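PDB 6IYT: type I modular polyketide synthase from Streptomyces albus subsp. albus, which probably loads an ethylmalonyl extender unit from coenzyme A onto the salinomycin assembly line through its acyltransferase domain. Local coordinates for residues L42-V47 and R430-F435. Sequence-based numbering, arbitrary orientation.
Sequences LVPWIV and RVLTSF
Leu432 meets Leu42 and Pro44 in a small apolar contact, 134 Å² summed over both sides, that packs helix 428-439 against the start of strand 43-49. No hydrogen bond crosses it, and the nearest alpha carbons, Pro44 CA and Leu432 CA, stand 7.2 Å apart; the gap is bridged by the Leu432 side chain, which reaches both side chains and the backbone of the strand end. One methyl does nearly all the touching: Leu432 CD1 lies 4.0 Å from Leu42 CD2 and 4.0 Å from Pro44 CD, and its approach of 3.7 Å to Leu42 O is van der Waals only. The two leucines run past each other in opposite directions, whereas the proline is crossed at roughly a right angle. With chi1 at 78°, Leu42 CG sits between its own backbone N and carbonyl carbon, and from there it comes within 4.1 Å of Leu432 CD1. Strand 43-49 is an edge of a three-stranded antiparallel sheet, probably that of the ketosynthase-to-acyltransferase linker, and the helix follows the last strand of the parallel acyltransferase sheet. The neighbouring strand 90-96 widens the apolar layer, Leu95 touching Leu42, Pro44 and Thr433. Toward the acyltransferase core, Phe435 meets the ring of Trp199 with planes at about 60°.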
loop_
_atom_site.group_PDB
_atom_site.type_symbol
_atom_site.label_atom_id
_atom_site.label_comp_id
_atom_site.label_asym_id
_atom_site.label_seq_id
_atom_site.Cartn_x
_atom_site.Cartn_y
_atom_site.Cartn_z
ATOM N N LEU A 42 19.236 0.651 -11.225
ATOM C CA LEU A 42 19.240 -0.620 -11.846
ATOM C C LEU A 42 18.114 -0.731 -12.870
ATOM O O LEU A 42 17.171 0.071 -12.881
ATOM C CB LEU A 42 19.192 -1.756 -10.795
ATOM C CG LEU A 42 17.893 -2.111 -10.123
ATOM C CD1 LEU A 42 18.087 -3.310 -9.214
ATOM C CD2 LEU A 42 17.365 -0.938 -9.342
ATOM N N VAL A 43 18.249 -1.733 -13.731
ATOM C CA VAL A 43 17.464 -1.895 -14.956
ATOM C C VAL A 43 16.705 -3.234 -14.799
ATOM O O VAL A 43 17.312 -4.189 -14.355
ATOM C CB VAL A 43 18.465 -2.106 -16.143
ATOM C CG1 VAL A 43 17.747 -2.171 -17.456
ATOM C CG2 VAL A 43 19.551 -1.026 -16.123
ATOM N N PRO A 44 15.465 -3.335 -15.341
ATOM C CA PRO A 44 14.828 -4.643 -15.522
ATOM C C PRO A 44 15.002 -5.192 -16.921
ATOM O O PRO A 44 14.873 -4.474 -17.889
ATOM C CB PRO A 44 13.355 -4.336 -15.271
ATOM C CG PRO A 44 13.174 -2.981 -15.867
ATOM C CD PRO A 44 14.499 -2.244 -15.583
ATOM N N TRP A 45 15.287 -6.491 -17.014
ATOM C CA TRP A 45 15.206 -7.220 -18.254
ATOM C C TRP A 45 14.013 -8.182 -18.146
ATOM O O TRP A 45 14.041 -9.114 -17.316
ATOM C CB TRP A 45 16.471 -8.054 -18.460
ATOM C CG TRP A 45 17.638 -7.322 -18.965
ATOM C CD1 TRP A 45 17.747 -5.960 -19.173
ATOM C CD2 TRP A 45 18.867 -7.899 -19.413
ATOM N NE1 TRP A 45 19.003 -5.663 -19.642
ATOM C CE2 TRP A 45 19.706 -6.836 -19.808
ATOM C CE3 TRP A 45 19.353 -9.225 -19.502
ATOM C CZ2 TRP A 45 21.008 -7.051 -20.284
ATOM C CZ3 TRP A 45 20.611 -9.436 -19.985
ATOM C CH2 TRP A 45 21.435 -8.355 -20.377
ATOM N N ILE A 46 12.956 -7.931 -18.915
ATOM C CA ILE A 46 11.760 -8.742 -18.816
ATOM C C ILE A 46 11.776 -9.790 -19.922
ATOM O O ILE A 46 12.364 -9.565 -20.951
ATOM C CB ILE A 46 10.456 -7.928 -18.851
ATOM C CG1 ILE A 46 10.190 -7.374 -20.228
ATOM C CG2 ILE A 46 10.511 -6.797 -17.829
ATOM C CD1 ILE A 46 8.861 -6.695 -20.331
ATOM N N VAL A 47 11.408 -11.012 -19.561
ATOM C CA VAL A 47 11.417 -12.154 -20.506
ATOM C C VAL A 47 10.112 -12.922 -20.372
ATOM O O VAL A 47 9.611 -13.109 -19.256
ATOM C CB VAL A 47 12.602 -13.114 -20.178
ATOM C CG1 VAL A 47 12.882 -14.065 -21.322
ATOM C CG2 VAL A 47 13.844 -12.325 -19.856
ATOM N N ARG A 430 13.141 -2.086 -4.991
ATOM C CA ARG A 430 11.839 -2.441 -4.426
ATOM C C ARG A 430 10.669 -2.125 -5.358
ATOM O O ARG A 430 9.773 -2.951 -5.536
ATOM C CB ARG A 430 11.621 -1.758 -3.063
ATOM C CG ARG A 430 10.314 -2.129 -2.402
ATOM C CD ARG A 430 10.230 -3.588 -2.073
ATOM N NE ARG A 430 9.432 -4.354 -3.039
ATOM C CZ ARG A 430 9.190 -5.657 -2.953
ATOM N NH1 ARG A 430 9.848 -6.411 -2.074
ATOM N NH2 ARG A 430 8.374 -6.237 -3.825
ATOM N N VAL A 431 10.668 -0.950 -5.958
ATOM C CA VAL A 431 9.609 -0.585 -6.916
ATOM C C VAL A 431 9.594 -1.586 -8.068
ATOM O O VAL A 431 8.534 -2.084 -8.461
ATOM C CB VAL A 431 9.783 0.839 -7.439
ATOM C CG1 VAL A 431 8.775 1.149 -8.531
ATOM C CG2 VAL A 431 9.637 1.834 -6.276
ATOM N N LEU A 432 10.735 -1.749 -8.717
ATOM C CA LEU A 432 10.809 -2.673 -9.852
ATOM C C LEU A 432 10.415 -4.088 -9.468
ATOM O O LEU A 432 9.841 -4.828 -10.301
ATOM C CB LEU A 432 12.215 -2.670 -10.451
ATOM C CG LEU A 432 12.657 -1.381 -11.164
ATOM C CD1 LEU A 432 14.097 -1.523 -11.638
ATOM C CD2 LEU A 432 11.748 -1.041 -12.325
ATOM N N THR A 433 10.790 -4.507 -8.261
ATOM C CA THR A 433 10.410 -5.836 -7.743
ATOM C C THR A 433 8.889 -5.994 -7.559
ATOM O O THR A 433 8.304 -6.947 -8.043
ATOM C CB THR A 433 11.172 -6.190 -6.451
ATOM O OG1 THR A 433 12.588 -6.151 -6.702
ATOM C CG2 THR A 433 10.804 -7.579 -5.990
ATOM N N SER A 434 8.234 -4.961 -7.059
ATOM C CA SER A 434 6.802 -4.975 -6.959
ATOM C C SER A 434 6.135 -4.948 -8.326
ATOM O O SER A 434 5.162 -5.696 -8.583
ATOM C CB SER A 434 6.324 -3.814 -6.083
ATOM O OG SER A 434 6.774 -4.018 -4.750
ATOM N N PHE A 435 6.669 -4.140 -9.240
ATOM C CA PHE A 435 6.182 -4.138 -10.611
ATOM C C PHE A 435 6.296 -5.578 -11.214
ATOM O O PHE A 435 5.398 -6.039 -11.901
ATOM C CB PHE A 435 6.992 -3.200 -11.492
ATOM C CG PHE A 435 6.742 -1.727 -11.293
ATOM C CD1 PHE A 435 5.768 -1.233 -10.429
ATOM C CD2 PHE A 435 7.484 -0.813 -12.051
ATOM C CE1 PHE A 435 5.531 0.137 -10.352
ATOM C CE2 PHE A 435 7.304 0.541 -11.918
ATOM C CZ PHE A 435 6.324 1.024 -11.063
#